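PDB 1WEK: hypothetical protein TT1465 from Thermus thermophilus, which is of unknown function but belongs to the SLOG clan and has an alpha/beta fold built on a parallel sheet. Local coordinates for residues A[168-173]-A[199-204]. Numbering follows the deposited sequence.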
loop_
_atom_site.group_PDB
_atom_site.type_symbol
_atom_site.label_atom_id
_atom_site.label_comp_id
_atom_site.label_asym_id
_atom_site.label_seq_id
_atom_site.Cartn_x
_atom_site.Cartn_y
_atom_site.Cartn_z
ATOM N N LEU A 168 -12.406 -22.608 32.652
ATOM C CA LEU A 168 -13.317 -23.666 33.040
ATOM C C LEU A 168 -12.582 -24.920 33.461
ATOM O O LEU A 168 -11.640 -25.360 32.792
ATOM C CB LEU A 168 -14.286 -23.988 31.899
ATOM C CG LEU A 168 -15.552 -23.133 31.886
ATOM C CD1 LEU A 168 -16.369 -23.416 30.626
ATOM C CD2 LEU A 168 -16.361 -23.441 33.150
ATOM N N ASP A 169 -13.041 -25.488 34.575
ATOM C CA ASP A 169 -12.504 -26.710 35.172
ATOM C C ASP A 169 -11.347 -26.404 36.125
ATOM O O ASP A 169 -10.178 -26.479 35.752
ATOM C CB ASP A 169 -12.052 -27.700 34.097
ATOM C CG ASP A 169 -11.670 -29.041 34.685
ATOM O OD1 ASP A 169 -11.107 -29.052 35.815
ATOM O OD2 ASP A 169 -11.926 -30.083 34.029
ATOM N N ARG A 170 -11.702 -26.084 37.364
ATOM C CA ARG A 170 -10.758 -25.730 38.426
ATOM C C ARG A 170 -9.566 -26.650 38.627
ATOM O O ARG A 170 -8.428 -26.190 38.669
ATOM C CB ARG A 170 -11.497 -25.632 39.762
ATOM C CG ARG A 170 -12.615 -24.606 39.806
ATOM C CD ARG A 170 -13.110 -24.455 41.241
ATOM N NE ARG A 170 -13.055 -23.066 41.678
ATOM C CZ ARG A 170 -14.048 -22.197 41.529
ATOM N NH1 ARG A 170 -15.192 -22.577 40.956
ATOM N NH2 ARG A 170 -13.889 -20.944 41.930
ATOM N N GLY A 171 -9.839 -27.942 38.782
ATOM C CA GLY A 171 -8.783 -28.912 39.003
ATOM C C GLY A 171 -7.770 -28.986 37.880
ATOM O O GLY A 171 -6.613 -29.344 38.095
ATOM N N TYR A 172 -8.196 -28.640 36.674
ATOM C CA TYR A 172 -7.304 -28.691 35.528
ATOM C C TYR A 172 -6.290 -27.544 35.536
ATOM O O TYR A 172 -5.110 -27.745 35.247
ATOM C CB TYR A 172 -8.114 -28.648 34.236
ATOM C CG TYR A 172 -7.311 -29.000 33.009
ATOM C CD1 TYR A 172 -7.243 -30.310 32.553
ATOM C CD2 TYR A 172 -6.610 -28.018 32.305
ATOM C CE1 TYR A 172 -6.502 -30.635 31.420
ATOM C CE2 TYR A 172 -5.868 -28.331 31.180
ATOM C CZ TYR A 172 -5.820 -29.640 30.737
ATOM O OH TYR A 172 -5.122 -29.945 29.592
ATOM N N TRP A 173 -6.749 -26.346 35.878
ATOM C CA TRP A 173 -5.892 -25.164 35.904
ATOM C C TRP A 173 -5.116 -24.951 37.200
ATOM O O TRP A 173 -4.209 -24.111 37.266
ATOM C CB TRP A 173 -6.748 -23.932 35.640
ATOM C CG TRP A 173 -7.387 -23.970 34.320
ATOM C CD1 TRP A 173 -8.647 -24.413 34.021
ATOM C CD2 TRP A 173 -6.782 -23.606 33.079
ATOM N NE1 TRP A 173 -8.861 -24.343 32.666
ATOM C CE2 TRP A 173 -7.732 -23.853 32.063
ATOM C CE3 TRP A 173 -5.523 -23.098 32.725
ATOM C CZ2 TRP A 173 -7.464 -23.608 30.717
ATOM C CZ3 TRP A 173 -5.256 -22.853 31.392
ATOM C CH2 TRP A 173 -6.224 -23.108 30.399
ATOM N N LEU A 199 -11.852 -18.467 37.855
ATOM C CA LEU A 199 -11.782 -19.908 37.694
ATOM C C LEU A 199 -13.136 -20.499 38.075
ATOM O O LEU A 199 -13.665 -20.201 39.136
ATOM C CB LEU A 199 -10.663 -20.448 38.590
ATOM C CG LEU A 199 -9.960 -21.751 38.213
ATOM C CD1 LEU A 199 -9.942 -21.940 36.725
ATOM C CD2 LEU A 199 -8.549 -21.712 38.750
ATOM N N THR A 200 -13.717 -21.318 37.209
ATOM C CA THR A 200 -15.024 -21.892 37.526
ATOM C C THR A 200 -15.275 -23.247 36.890
ATOM O O THR A 200 -14.662 -23.595 35.879
ATOM C CB THR A 200 -16.169 -20.946 37.102
ATOM O OG1 THR A 200 -17.415 -21.468 37.576
ATOM C CG2 THR A 200 -16.249 -20.835 35.578
ATOM N N ASP A 201 -16.183 -24.011 37.497
ATOM C CA ASP A 201 -16.556 -25.335 36.996
ATOM C C ASP A 201 -17.904 -25.304 36.273
ATOM O O ASP A 201 -18.275 -26.272 35.599
ATOM C CB ASP A 201 -16.662 -26.348 38.144
ATOM C CG ASP A 201 -15.311 -26.883 38.594
ATOM O OD1 ASP A 201 -14.368 -26.897 37.788
ATOM O OD2 ASP A 201 -15.198 -27.313 39.751
ATOM N N GLU A 202 -18.626 -24.193 36.405
ATOM C CA GLU A 202 -19.960 -24.075 35.822
ATOM C C GLU A 202 -20.097 -23.214 34.566
ATOM O O GLU A 202 -19.864 -22.009 34.593
ATOM C CB GLU A 202 -20.905 -23.553 36.902
ATOM C CG GLU A 202 -20.731 -24.276 38.233
ATOM C CD GLU A 202 -21.156 -23.428 39.421
ATOM O OE1 GLU A 202 -21.109 -23.935 40.567
ATOM O OE2 GLU A 202 -21.529 -22.254 39.209
ATOM N N PRO A 203 -20.481 -23.831 33.444
ATOM C CA PRO A 203 -20.635 -23.054 32.215
ATOM C C PRO A 203 -21.690 -21.969 32.405
ATOM O O PRO A 203 -21.593 -20.892 31.819
ATOM C CB PRO A 203 -21.069 -24.106 31.197
ATOM C CG PRO A 203 -20.378 -25.348 31.690
ATOM C CD PRO A 203 -20.615 -25.275 33.177
ATOM N N GLU A 204 -22.695 -22.267 33.232
ATOM C CA GLU A 204 -23.790 -21.338 33.493
ATOM C C GLU A 204 -23.294 -20.048 34.112
ATOM O O GLU A 204 -23.835 -18.973 33.845
ATOM C CB GLU A 204 -24.827 -21.965 34.430
ATOM C CG GLU A 204 -24.284 -22.323 35.812
ATOM C CD GLU A 204 -23.956 -23.796 35.959
ATOM O OE1 GLU A 204 -23.414 -24.407 35.000
ATOM O OE2 GLU A 204 -24.235 -24.343 37.048
HETATM O O HOH W 1 -12.597 -28.820 39.003
#
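Leu168 and Thr200 are paired in parallel register where two strands run out, and their side chains lie next to each other on the same face of the sheet. That is the tight part of the contact: CD2 of Leu168 packs 3.6 Å from CG2 of Thr200 and also covers the turn leading into Pro203. The carbonyl O of Thr200 takes two approaches from segment 168-173, a CA-H contact from Leu168 and a hydrogen bond from Asp169 N at 2.8 Å, tilted 25° from the carbonyl plane. On the opposite face, CD1 of Leu199 sits 3.9 Å from CD1 of the Trp173 ring; the indole is held by its own NE1, bonded in the ring plane to Leu168 O.

Beyond Asp169 the contact turns polar and opens to solvent. With CG beside its backbone N (chi1 -80°), Asp201 brings OD1 to Arg170 N, 2.8 Å away on the syn side of the carboxylate and 29° out of its plane, and a water joins the same oxygen to Gly171 N. Two backbone amides at the start of helix 170-185 thus reach one carboxylate oxygen, one directly and one through the water, while the N-cap Asp169 receives Tyr172 N on its OD1. The two aspartates come within 4.4 Å, OD1 to OD1, a closeness that the helix N-terminus probably eases. Arg170 makes no salt bridge with Asp201: its chain bends at chi3 and lays one guanidinium face over the Leu199 carbonyl, nearly perpendicular to the carboxylate.

Thr200 OG1 closes an ST turn with Glu202 N and also bonds Glu205, leading the chain into helix 203-211. Altogether the contact closes a beta-alpha-beta unit at the sheet margin: strand 165-168 lies between strand 132-137 and strand 198-200, the outermost on this side within the chain, with Leu168 against Leu61 of helix 53-68, while Tyr172 meets Phe182 of the second subunit edge-to-face.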